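Long-range contacts in 6-phosphogluconolactonase (Shewanella baltica, PDB 3NWP), which probably hydrolyses 6-phosphogluconolactone to 6-phosphogluconate, the lactonase step of the pentose phosphate pathway: residues R36-L41 with W63-I68; P127-V132 with I183-Q188; I68-E73 with A100-L105; L55-S60 with L93-S98. One frame throughout, in Å; residues are numbered along the deposited sequence.

Contact 1: residues R36-L41 with W63-I68; sequences RGKASL and WSDVYI
A39 is bonded through its backbone to D65 and Y67, and Y67 in turn to L41. A39 N gives its hydrogen to D65 O (2.9 Å), A39 O takes that of Y67 N almost straight (2.8 Å, 178° at the hydrogen), and Y67 O accepts L41 N at 2.8 Å. S40 N and S40 OG turn the other way, to D131 OD2 and P127 O. This is the parallel pairing of strands 39-43 and 66-74 in a beta-alpha-beta unit whose connecting helix is 50-58, set in a Rossmann-like sheet. Ahead of the paired strands, K38 bends at chi2 and chi4, which carries NZ back over D65; NZ meets D65 OD1 at 2.7 Å from above the carboxylate plane, and a weak bond to G37 O adds a second acceptor. Midway along the same chain, K38 CD lies 3.6 Å from Y67 CE1, at the edge of the ring, where A39 O also sits; F126 meets this ring edge-to-face. On the other side of the sheet A39, L41, V66 and I68 form an apolar row, with L41 CD2 4.1 Å from I68 CD1. L41 CD2 also touches the edge of the W63 indole, whose NE1 is bonded to K59 O.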
# COMPACT_ATOMS: atom_id res chain seq x y z
N ARG A 36 -21.26 2.01 5.29
CA ARG A 36 -21.12 0.63 5.79
C ARG A 36 -20.87 0.46 7.26
O ARG A 36 -20.87 -0.67 7.77
CB ARG A 36 -20.04 -0.09 4.97
CG ARG A 36 -20.48 -0.41 3.56
CD ARG A 36 -19.35 -1.00 2.66
NE ARG A 36 -18.37 0.02 2.32
CZ ARG A 36 -18.50 0.93 1.37
NH1 ARG A 36 -19.63 1.00 0.64
NH2 ARG A 36 -17.54 1.83 1.17
N GLY A 37 -20.64 1.57 7.96
CA GLY A 37 -20.34 1.54 9.36
C GLY A 37 -18.90 1.40 9.77
O GLY A 37 -18.55 1.79 10.86
N LYS A 38 -18.08 0.76 8.93
CA LYS A 38 -16.66 0.61 9.18
C LYS A 38 -15.99 0.71 7.81
O LYS A 38 -16.59 0.34 6.79
CB LYS A 38 -16.32 -0.75 9.77
CG LYS A 38 -16.87 -1.03 11.21
CD LYS A 38 -16.12 -0.15 12.26
CE LYS A 38 -16.55 -0.34 13.71
NZ LYS A 38 -17.78 0.36 13.92
N ALA A 39 -14.77 1.22 7.80
CA ALA A 39 -14.02 1.39 6.58
C ALA A 39 -12.68 0.71 6.76
O ALA A 39 -12.31 0.33 7.85
CB ALA A 39 -13.83 2.86 6.27
N SER A 40 -11.98 0.48 5.64
CA SER A 40 -10.65 -0.11 5.67
C SER A 40 -9.69 0.65 4.77
O SER A 40 -10.03 1.09 3.66
CB SER A 40 -10.66 -1.59 5.33
OG SER A 40 -11.22 -1.81 4.07
N LEU A 41 -8.49 0.83 5.30
CA LEU A 41 -7.37 1.53 4.67
C LEU A 41 -6.11 0.64 4.69
O LEU A 41 -5.75 0.08 5.73
CB LEU A 41 -7.08 2.76 5.46
CG LEU A 41 -5.85 3.58 5.10
CD1 LEU A 41 -5.96 4.19 3.69
CD2 LEU A 41 -5.54 4.72 6.19
N TRP A 63 -12.27 7.95 12.75
CA TRP A 63 -11.12 7.06 12.75
C TRP A 63 -11.30 5.75 13.51
O TRP A 63 -10.69 4.74 13.16
CB TRP A 63 -9.84 7.74 13.23
CG TRP A 63 -9.18 8.68 12.23
CD1 TRP A 63 -9.12 10.03 12.30
CD2 TRP A 63 -8.53 8.31 11.00
NE1 TRP A 63 -8.44 10.53 11.22
CE2 TRP A 63 -8.07 9.49 10.40
CE3 TRP A 63 -8.27 7.09 10.37
CZ2 TRP A 63 -7.38 9.48 9.20
CZ3 TRP A 63 -7.58 7.08 9.17
CH2 TRP A 63 -7.16 8.27 8.58
N SER A 64 -12.12 5.81 14.57
CA SER A 64 -12.35 4.61 15.38
C SER A 64 -13.16 3.54 14.65
O SER A 64 -13.19 2.38 15.07
CB SER A 64 -12.99 4.97 16.76
OG SER A 64 -14.29 5.53 16.62
N ASP A 65 -13.76 3.91 13.54
CA ASP A 65 -14.51 3.01 12.69
C ASP A 65 -13.68 2.68 11.43
O ASP A 65 -14.24 2.12 10.48
CB ASP A 65 -15.83 3.62 12.29
CG ASP A 65 -16.74 3.86 13.51
OD1 ASP A 65 -16.91 2.88 14.25
OD2 ASP A 65 -17.28 4.97 13.65
N VAL A 66 -12.38 2.99 11.45
CA VAL A 66 -11.47 2.69 10.29
C VAL A 66 -10.50 1.64 10.72
O VAL A 66 -9.77 1.80 11.74
CB VAL A 66 -10.73 3.95 9.78
CG1 VAL A 66 -9.78 3.56 8.58
CG2 VAL A 66 -11.71 5.07 9.42
N TYR A 67 -10.44 0.54 9.96
CA TYR A 67 -9.46 -0.52 10.13
C TYR A 67 -8.29 -0.25 9.21
O TYR A 67 -8.50 0.06 8.04
CB TYR A 67 -10.08 -1.87 9.78
CG TYR A 67 -11.09 -2.38 10.74
CD1 TYR A 67 -12.38 -1.90 10.73
CD2 TYR A 67 -10.78 -3.46 11.56
CE1 TYR A 67 -13.35 -2.41 11.62
CE2 TYR A 67 -11.74 -3.98 12.43
CZ TYR A 67 -13.01 -3.44 12.45
OH TYR A 67 -13.98 -3.92 13.30
N ILE A 68 -7.06 -0.33 9.73
CA ILE A 68 -5.89 -0.02 8.95
C ILE A 68 -4.89 -1.15 8.98
O ILE A 68 -4.69 -1.79 10.00
CB ILE A 68 -5.18 1.23 9.49
CG1 ILE A 68 -6.15 2.42 9.61
CG2 ILE A 68 -3.98 1.57 8.57
CD1 ILE A 68 -5.52 3.71 10.19

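Contact 2: residues P127-V132 with I183-Q188; sequences PRPFDV and ILNSRQ
F130 and S186 form a single backbone bridge where the loop leading into strand 132-135 runs beside the loop leading into strand 189-194, so that these two parallel neighbours of the Rossmann-like sheet are already joined before either has properly begun. F130 N donates to N185 O at 3.0 Å, and F130 O takes R187 N at 2.9 Å. N185 is the centre of an inverse gamma turn after helix 180-184, and P129, which follows a cis peptide bond, lays CB 3.3 Å from N185 O. The inner part is close-packed: F130 CB rests 4.1 Å from S186 CB in the one of two serine conformers modelled here, and the phenyl ring continues inward to S40 and V42. V132 is covered by helix 14-36. D131 and R187 belong to this tight part. In the arginine conformer modelled, also one of two, extension from CG to NE brings the guanidinium alongside the D131 carboxylate, the two planes 17° apart, with R187 NE 2.9 Å from D131 OD1. P129 CG sits over one face of the guanidinium, 3.6 Å from R187 NH2. D131 OD1 also takes R36 NH2, and its charge probably eases the close approach of the two arginines.

The outer side is looser and bridged by water. One water donates to P129 O and accepts from R187 NH2. Another joins two exposed side chains that otherwise barely touch, accepting from both R128 NH1 (2.8 Å from the water O) and N185 ND2 (2.9 Å from it).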
# COMPACT_ATOMS: atom_id res chain seq x y z
N PRO A 127 -13.00 -5.07 6.79
CA PRO A 127 -13.91 -4.79 5.70
C PRO A 127 -13.22 -4.94 4.35
O PRO A 127 -12.15 -4.34 4.13
CB PRO A 127 -14.32 -3.33 5.93
CG PRO A 127 -14.11 -3.10 7.35
CD PRO A 127 -12.96 -3.94 7.76
N ARG A 128 -13.80 -5.77 3.51
CA ARG A 128 -13.34 -5.98 2.15
C ARG A 128 -14.57 -5.95 1.23
O ARG A 128 -15.62 -6.44 1.61
CB ARG A 128 -12.53 -7.28 2.05
CG ARG A 128 -11.22 -7.26 2.87
CD ARG A 128 -10.39 -8.50 2.72
NE ARG A 128 -10.96 -9.60 3.49
CZ ARG A 128 -11.58 -10.65 2.97
NH1 ARG A 128 -11.66 -10.82 1.66
NH2 ARG A 128 -12.08 -11.59 3.78
N PRO A 129 -14.48 -5.33 0.06
CA PRO A 129 -13.25 -4.73 -0.47
C PRO A 129 -12.66 -3.61 0.35
O PRO A 129 -13.38 -2.87 1.02
CB PRO A 129 -13.66 -4.18 -1.83
CG PRO A 129 -15.08 -4.14 -1.81
CD PRO A 129 -15.59 -5.15 -0.89
N PHE A 130 -11.34 -3.44 0.29
CA PHE A 130 -10.70 -2.36 0.95
C PHE A 130 -11.22 -1.04 0.39
O PHE A 130 -11.31 -0.89 -0.83
CB PHE A 130 -9.18 -2.40 0.80
CG PHE A 130 -8.51 -3.63 1.35
CD1 PHE A 130 -8.62 -3.99 2.68
CD2 PHE A 130 -7.67 -4.34 0.56
CE1 PHE A 130 -7.96 -5.12 3.17
CE2 PHE A 130 -6.99 -5.48 1.06
CZ PHE A 130 -7.14 -5.82 2.36
N ASP A 131 -11.50 -0.07 1.24
CA ASP A 131 -12.02 1.19 0.72
C ASP A 131 -10.96 2.03 0.03
O ASP A 131 -11.20 2.63 -1.05
CB ASP A 131 -12.69 1.99 1.81
CG ASP A 131 -13.90 1.23 2.35
OD1 ASP A 131 -14.84 0.96 1.55
OD2 ASP A 131 -13.87 0.78 3.52
N VAL A 132 -9.77 2.10 0.63
CA VAL A 132 -8.66 2.89 0.08
C VAL A 132 -7.34 2.11 0.26
O VAL A 132 -7.08 1.59 1.36
CB VAL A 132 -8.53 4.23 0.79
CG1 VAL A 132 -7.30 4.99 0.23
CG2 VAL A 132 -9.77 5.10 0.60
N ILE A 183 -5.19 -6.80 -2.98
CA ILE A 183 -4.98 -5.35 -3.31
C ILE A 183 -5.99 -4.89 -4.32
O ILE A 183 -6.51 -3.76 -4.22
CB ILE A 183 -3.53 -5.11 -3.79
CG1 ILE A 183 -2.53 -5.23 -2.65
CG2 ILE A 183 -3.31 -3.76 -4.56
CD1 ILE A 183 -2.60 -4.15 -1.52
N LEU A 184 -6.28 -5.71 -5.33
CA LEU A 184 -7.26 -5.32 -6.38
C LEU A 184 -8.70 -5.45 -5.95
O LEU A 184 -9.55 -4.77 -6.58
CB LEU A 184 -7.00 -6.09 -7.67
CG LEU A 184 -5.72 -5.76 -8.38
CD1 LEU A 184 -5.65 -6.59 -9.67
CD2 LEU A 184 -5.50 -4.21 -8.68
N ASN A 185 -8.96 -6.14 -4.84
CA ASN A 185 -10.33 -6.18 -4.26
C ASN A 185 -10.48 -4.96 -3.35
O ASN A 185 -10.51 -5.05 -2.14
CB ASN A 185 -10.62 -7.47 -3.51
CG ASN A 185 -12.11 -7.60 -3.15
OD1 ASN A 185 -12.98 -7.05 -3.84
ND2 ASN A 185 -12.37 -8.26 -2.06
N SER A 186 -10.51 -3.83 -4.04
CA SER A 186 -10.52 -2.53 -3.41
C SER A 186 -11.33 -1.62 -4.29
O SER A 186 -11.56 -1.87 -5.48
CB SER A 186 -9.10 -1.99 -3.27
OG SER A 186 -8.45 -1.93 -4.52
N ARG A 187 -11.74 -0.53 -3.67
CA ARG A 187 -12.57 0.48 -4.29
C ARG A 187 -11.76 1.60 -4.96
O ARG A 187 -12.16 2.13 -6.03
CB ARG A 187 -13.55 1.08 -3.25
CG ARG A 187 -14.40 0.02 -2.51
CD ARG A 187 -15.50 0.68 -1.62
NE ARG A 187 -16.08 -0.31 -0.73
CZ ARG A 187 -17.09 -1.12 -1.04
NH1 ARG A 187 -17.68 -1.06 -2.22
NH2 ARG A 187 -17.48 -2.04 -0.15
N GLN A 188 -10.60 1.94 -4.35
CA GLN A 188 -9.77 3.03 -4.84
C GLN A 188 -8.32 2.73 -4.46
O GLN A 188 -8.05 2.38 -3.30
CB GLN A 188 -10.17 4.33 -4.23
CG GLN A 188 -9.22 5.50 -4.53
CD GLN A 188 -9.44 6.08 -5.91
OE1 GLN A 188 -10.58 6.55 -6.21
NE2 GLN A 188 -8.44 6.03 -6.79
O HOH W 1 -10.33 -9.38 -0.36
O HOH W 2 -15.82 -2.53 2.32

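Contact 3: residues I68-E73 with A100-L105; sequences ITLADE and AKFRGL
I68 is bonded through its backbone to the residues flanking F102: I68 N donates to K101 O (2.9 Å), and R103 N donates to I68 O (2.9 Å). One side chain adds to this set. T69 holds OG1 anti to its own N (chi1 -165°), which directs the hydroxyl across to R103 O at 2.7 Å. Further on, a water donates to E73 OE2 and accepts from L105 N; the E73 carboxylate is also held by the backbone N atoms of N84 and E85. These bonds set the short strand 101-102 parallel to strand 66-74, the two being linked through helix 84-91 as a beta-alpha-beta unit at an edge of the Rossmann-like sheet.

The apolar contacts run along the same seam. I68 CD1 meets A100 CB at 3.6 Å in the alanine conformer modelled, one of two. The F102 and I68 side chains cross at about a right angle, and the ring edge receives CG2 of I68 and CD2 of L70, L70 CD2 being 4.0 Å from F102 CE1. V88 and R89 of helix 84-91 also pack on this ring. An alanine at F102 would probably leave I68 CG2 and L70 CD2 without the ring edge they rest on and open a gap toward V88 and R89. L105 CD1 lies 4.0 Å from L70 CB, and L105 CB packs on E73 CB at 4.0 Å.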
# COMPACT_ATOMS: atom_id res chain seq x y z
N ILE A 68 -7.06 -0.33 9.73
CA ILE A 68 -5.89 -0.02 8.95
C ILE A 68 -4.89 -1.15 8.98
O ILE A 68 -4.69 -1.79 10.00
CB ILE A 68 -5.18 1.23 9.49
CG1 ILE A 68 -6.15 2.42 9.61
CG2 ILE A 68 -3.98 1.57 8.57
CD1 ILE A 68 -5.52 3.71 10.19
N THR A 69 -4.33 -1.49 7.82
CA THR A 69 -3.26 -2.46 7.76
C THR A 69 -2.21 -2.02 6.72
O THR A 69 -2.29 -0.92 6.15
CB THR A 69 -3.76 -3.90 7.53
OG1 THR A 69 -2.70 -4.84 7.84
CG2 THR A 69 -4.30 -4.16 6.12
N LEU A 70 -1.20 -2.86 6.51
CA LEU A 70 -0.05 -2.60 5.68
C LEU A 70 -0.13 -3.35 4.36
O LEU A 70 -0.61 -4.50 4.30
CB LEU A 70 1.23 -3.08 6.41
CG LEU A 70 1.46 -2.49 7.81
CD1 LEU A 70 2.66 -3.16 8.51
CD2 LEU A 70 1.67 -0.97 7.70
N ALA A 71 0.37 -2.72 3.30
CA ALA A 71 0.51 -3.40 2.02
C ALA A 71 1.51 -4.55 2.08
O ALA A 71 1.38 -5.52 1.33
CB ALA A 71 0.87 -2.40 0.88
N ASP A 72 2.51 -4.36 2.93
CA ASP A 72 3.63 -5.31 3.09
C ASP A 72 4.40 -4.98 4.33
O ASP A 72 4.24 -3.92 4.95
CB ASP A 72 4.55 -5.32 1.85
CG ASP A 72 5.39 -4.07 1.69
OD1 ASP A 72 4.88 -2.99 1.95
OD2 ASP A 72 6.53 -4.15 1.25
N GLU A 73 5.27 -5.90 4.70
CA GLU A 73 6.05 -5.73 5.91
C GLU A 73 7.35 -6.48 5.76
O GLU A 73 7.43 -7.49 5.10
CB GLU A 73 5.27 -6.18 7.15
CG GLU A 73 6.00 -6.07 8.48
CD GLU A 73 6.43 -4.64 8.81
OE1 GLU A 73 7.39 -4.14 8.20
OE2 GLU A 73 5.73 -4.03 9.68
N ALA A 100 -8.06 4.96 15.38
CA ALA A 100 -8.25 3.91 14.40
C ALA A 100 -7.85 2.53 14.89
O ALA A 100 -7.14 2.39 15.90
CB ALA A 100 -7.51 4.26 13.11
N LYS A 101 -8.32 1.52 14.17
CA LYS A 101 -8.06 0.11 14.51
C LYS A 101 -7.03 -0.52 13.58
O LYS A 101 -7.37 -1.04 12.53
CB LYS A 101 -9.37 -0.70 14.39
CG LYS A 101 -10.44 -0.41 15.44
CD LYS A 101 -11.75 -1.21 15.16
CE LYS A 101 -12.69 -1.25 16.38
NZ LYS A 101 -13.02 0.11 16.90
N PHE A 102 -5.77 -0.50 13.99
CA PHE A 102 -4.62 -0.93 13.19
C PHE A 102 -4.26 -2.39 13.49
O PHE A 102 -4.23 -2.81 14.66
CB PHE A 102 -3.41 -0.05 13.47
CG PHE A 102 -2.16 -0.52 12.81
CD1 PHE A 102 -1.96 -0.30 11.46
CD2 PHE A 102 -1.19 -1.22 13.49
CE1 PHE A 102 -0.82 -0.76 10.82
CE2 PHE A 102 -0.03 -1.68 12.83
CZ PHE A 102 0.17 -1.42 11.52
N ARG A 103 -3.95 -3.16 12.44
CA ARG A 103 -3.36 -4.48 12.59
C ARG A 103 -2.16 -4.60 11.69
O ARG A 103 -2.28 -4.35 10.48
CB ARG A 103 -4.37 -5.55 12.19
CG ARG A 103 -3.86 -6.97 12.49
CD ARG A 103 -4.21 -7.41 13.87
NE ARG A 103 -5.61 -7.77 13.92
CZ ARG A 103 -6.26 -8.16 15.02
NH1 ARG A 103 -5.62 -8.22 16.19
NH2 ARG A 103 -7.54 -8.48 14.94
N GLY A 104 -0.98 -4.90 12.25
CA GLY A 104 0.19 -5.12 11.44
C GLY A 104 0.19 -6.54 10.89
O GLY A 104 -0.77 -7.30 11.06
N LEU A 105 1.28 -6.85 10.22
CA LEU A 105 1.49 -8.17 9.62
C LEU A 105 2.52 -9.01 10.37
O LEU A 105 2.44 -10.24 10.30
CB LEU A 105 1.90 -8.04 8.18
CG LEU A 105 0.94 -7.26 7.27
CD1 LEU A 105 1.44 -7.08 5.84
CD2 LEU A 105 -0.39 -7.94 7.19
O HOH W 3 3.73 -5.43 10.93

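Contact 4: residues L55-S60 with L93-S98; sequences LLSMKS and LQNRAS
R96 reaches along the end of helix 50-58 and touches it with nearly every side-chain atom. Its CB lies 3.5 Å from S57 O and close to K59 O; CG is near both S57 O and M58 O; CD comes to 3.3 Å from M58 O. Extension from CG to NE carries the guanidinium on to M58 O and S60. R96 NE lies 4.1 Å from S60 CB, which sits over one face of the guanidinium, and R96 CZ is 3.7 Å from M58 O. At the tip, R96 NH1 ends on M58 O at 2.7 Å, in the carbonyl plane and close to the guanidinium's own. The backbone of R96 and A97 is held too, since S57 O accepts A97 N at 3.2 Å and, weakly, R96 N.

S57 makes the other side-chain bond. With chi1 at 82°, OG stands between the backbone N and the carbonyl carbon, bonded to Q54 O within the helix, and takes N95 ND2 at 2.9 Å, nearly straight (177°) and in the amide plane. A valine in place of S57 would probably leave the N95 amide without this acceptor and freer to turn. The side chains of M58, a selenomethionine, and N95 cross obliquely; in the M58 conformer modelled, one of two, SE is 3.6 Å from N95 CB. Main-chain carbonyls at the C-terminal end of a helix are here met by donors from the 3-10 turn 96-98, a helix end closed by a connecting loop of the Rossmann-like fold.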
# COMPACT_ATOMS: atom_id res chain seq x y z
N LEU A 55 -0.41 14.41 8.14
CA LEU A 55 -1.59 15.19 7.77
C LEU A 55 -2.86 14.39 7.96
O LEU A 55 -3.89 14.88 8.50
CB LEU A 55 -1.53 15.65 6.31
CG LEU A 55 -0.49 16.69 5.94
CD1 LEU A 55 -0.70 17.05 4.46
CD2 LEU A 55 -0.55 17.98 6.79
N LEU A 56 -2.83 13.12 7.55
CA LEU A 56 -4.01 12.28 7.71
C LEU A 56 -4.38 12.14 9.19
O LEU A 56 -5.55 12.12 9.54
CB LEU A 56 -3.73 10.86 7.18
CG LEU A 56 -4.08 10.56 5.78
CD1 LEU A 56 -3.64 9.09 5.48
CD2 LEU A 56 -5.62 10.74 5.47
N SER A 57 -3.37 12.02 10.07
CA SER A 57 -3.59 11.84 11.48
C SER A 57 -4.41 12.97 12.08
O SER A 57 -5.03 12.75 13.12
CB SER A 57 -2.29 11.67 12.24
OG SER A 57 -1.66 12.92 12.52
N MSE A 58 -4.40 14.15 11.47
CA MSE A 58 -5.13 15.29 12.01
C MSE A 58 -6.55 15.44 11.44
O MSE A 58 -7.35 16.23 11.98
CB MSE A 58 -4.33 16.59 11.84
CG MSE A 58 -3.16 16.71 12.80
SE MSE A 58 -3.75 16.98 14.61
CE MSE A 58 -3.85 18.93 14.59
N LYS A 59 -6.90 14.68 10.38
CA LYS A 59 -8.21 14.80 9.74
C LYS A 59 -9.33 14.38 10.70
O LYS A 59 -9.21 13.34 11.36
CB LYS A 59 -8.27 13.98 8.45
CG LYS A 59 -7.37 14.49 7.32
CD LYS A 59 -7.88 15.80 6.77
CE LYS A 59 -6.96 16.37 5.68
NZ LYS A 59 -7.50 17.69 5.20
N SER A 60 -10.40 15.18 10.77
CA SER A 60 -11.53 14.90 11.64
C SER A 60 -12.57 14.02 10.93
O SER A 60 -13.46 14.50 10.25
CB SER A 60 -12.19 16.22 12.08
OG SER A 60 -13.26 15.96 13.00
N LEU A 93 -0.68 6.74 13.43
CA LEU A 93 -1.56 6.37 14.53
C LEU A 93 -1.31 7.34 15.69
O LEU A 93 -0.84 6.97 16.80
CB LEU A 93 -1.30 4.95 14.95
CG LEU A 93 -1.50 3.90 13.87
CD1 LEU A 93 -1.32 2.50 14.52
CD2 LEU A 93 -2.91 3.99 13.24
N GLN A 94 -1.56 8.60 15.38
CA GLN A 94 -1.29 9.74 16.28
C GLN A 94 -2.47 10.70 16.16
O GLN A 94 -3.29 10.61 15.24
CB GLN A 94 -0.01 10.45 15.84
CG GLN A 94 1.28 9.58 15.91
CD GLN A 94 1.68 9.24 17.33
OE1 GLN A 94 1.43 10.01 18.25
NE2 GLN A 94 2.28 8.08 17.52
N ASN A 95 -2.62 11.65 17.10
CA ASN A 95 -3.67 12.65 16.92
C ASN A 95 -5.06 12.00 16.76
O ASN A 95 -5.38 11.11 17.55
CB ASN A 95 -3.27 13.63 15.82
CG ASN A 95 -1.89 14.22 16.07
OD1 ASN A 95 -1.63 14.70 17.19
ND2 ASN A 95 -0.99 14.15 15.10
N ARG A 96 -5.89 12.48 15.82
CA ARG A 96 -7.25 11.97 15.69
C ARG A 96 -7.22 10.51 15.27
O ARG A 96 -8.13 9.75 15.58
CB ARG A 96 -8.07 12.84 14.77
CG ARG A 96 -8.20 14.31 15.27
CD ARG A 96 -9.18 15.15 14.50
NE ARG A 96 -9.51 16.40 15.23
CZ ARG A 96 -8.96 17.60 15.03
NH1 ARG A 96 -8.04 17.82 14.09
NH2 ARG A 96 -9.35 18.61 15.78
N ALA A 97 -6.19 10.12 14.55
CA ALA A 97 -6.11 8.71 14.10
C ALA A 97 -5.56 7.71 15.13
O ALA A 97 -5.50 6.52 14.84
CB ALA A 97 -5.32 8.65 12.79
N SER A 98 -5.14 8.23 16.28
CA SER A 98 -4.97 7.45 17.46
C SER A 98 -6.11 6.46 17.58
O SER A 98 -5.89 5.37 18.06
CB SER A 98 -5.01 8.34 18.72
OG SER A 98 -3.99 9.31 18.69

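How the contacts relate
From the N terminus, helix 14-36 leads into strand 39-43, and contact 1 closes the excursion through helix 50-58 by pairing this strand with 66-74. Contact 4 starts within that excursion and ends beyond it, so the two cross; W63 of contact 1 packs against L56, R96 and A97. Contact 3 follows contact 1 in series, sharing I68, and closes the excursion through helix 84-91; it crosses contact 4 and meets it at L93, which touches both I68 and F102. Contact 2 opens later and joins the entries to strands 132-135 and 189-194. It touches contact 1 through S40, P127 and D131, but comes no nearer than about 5 Å to contact 3 (nearest atoms).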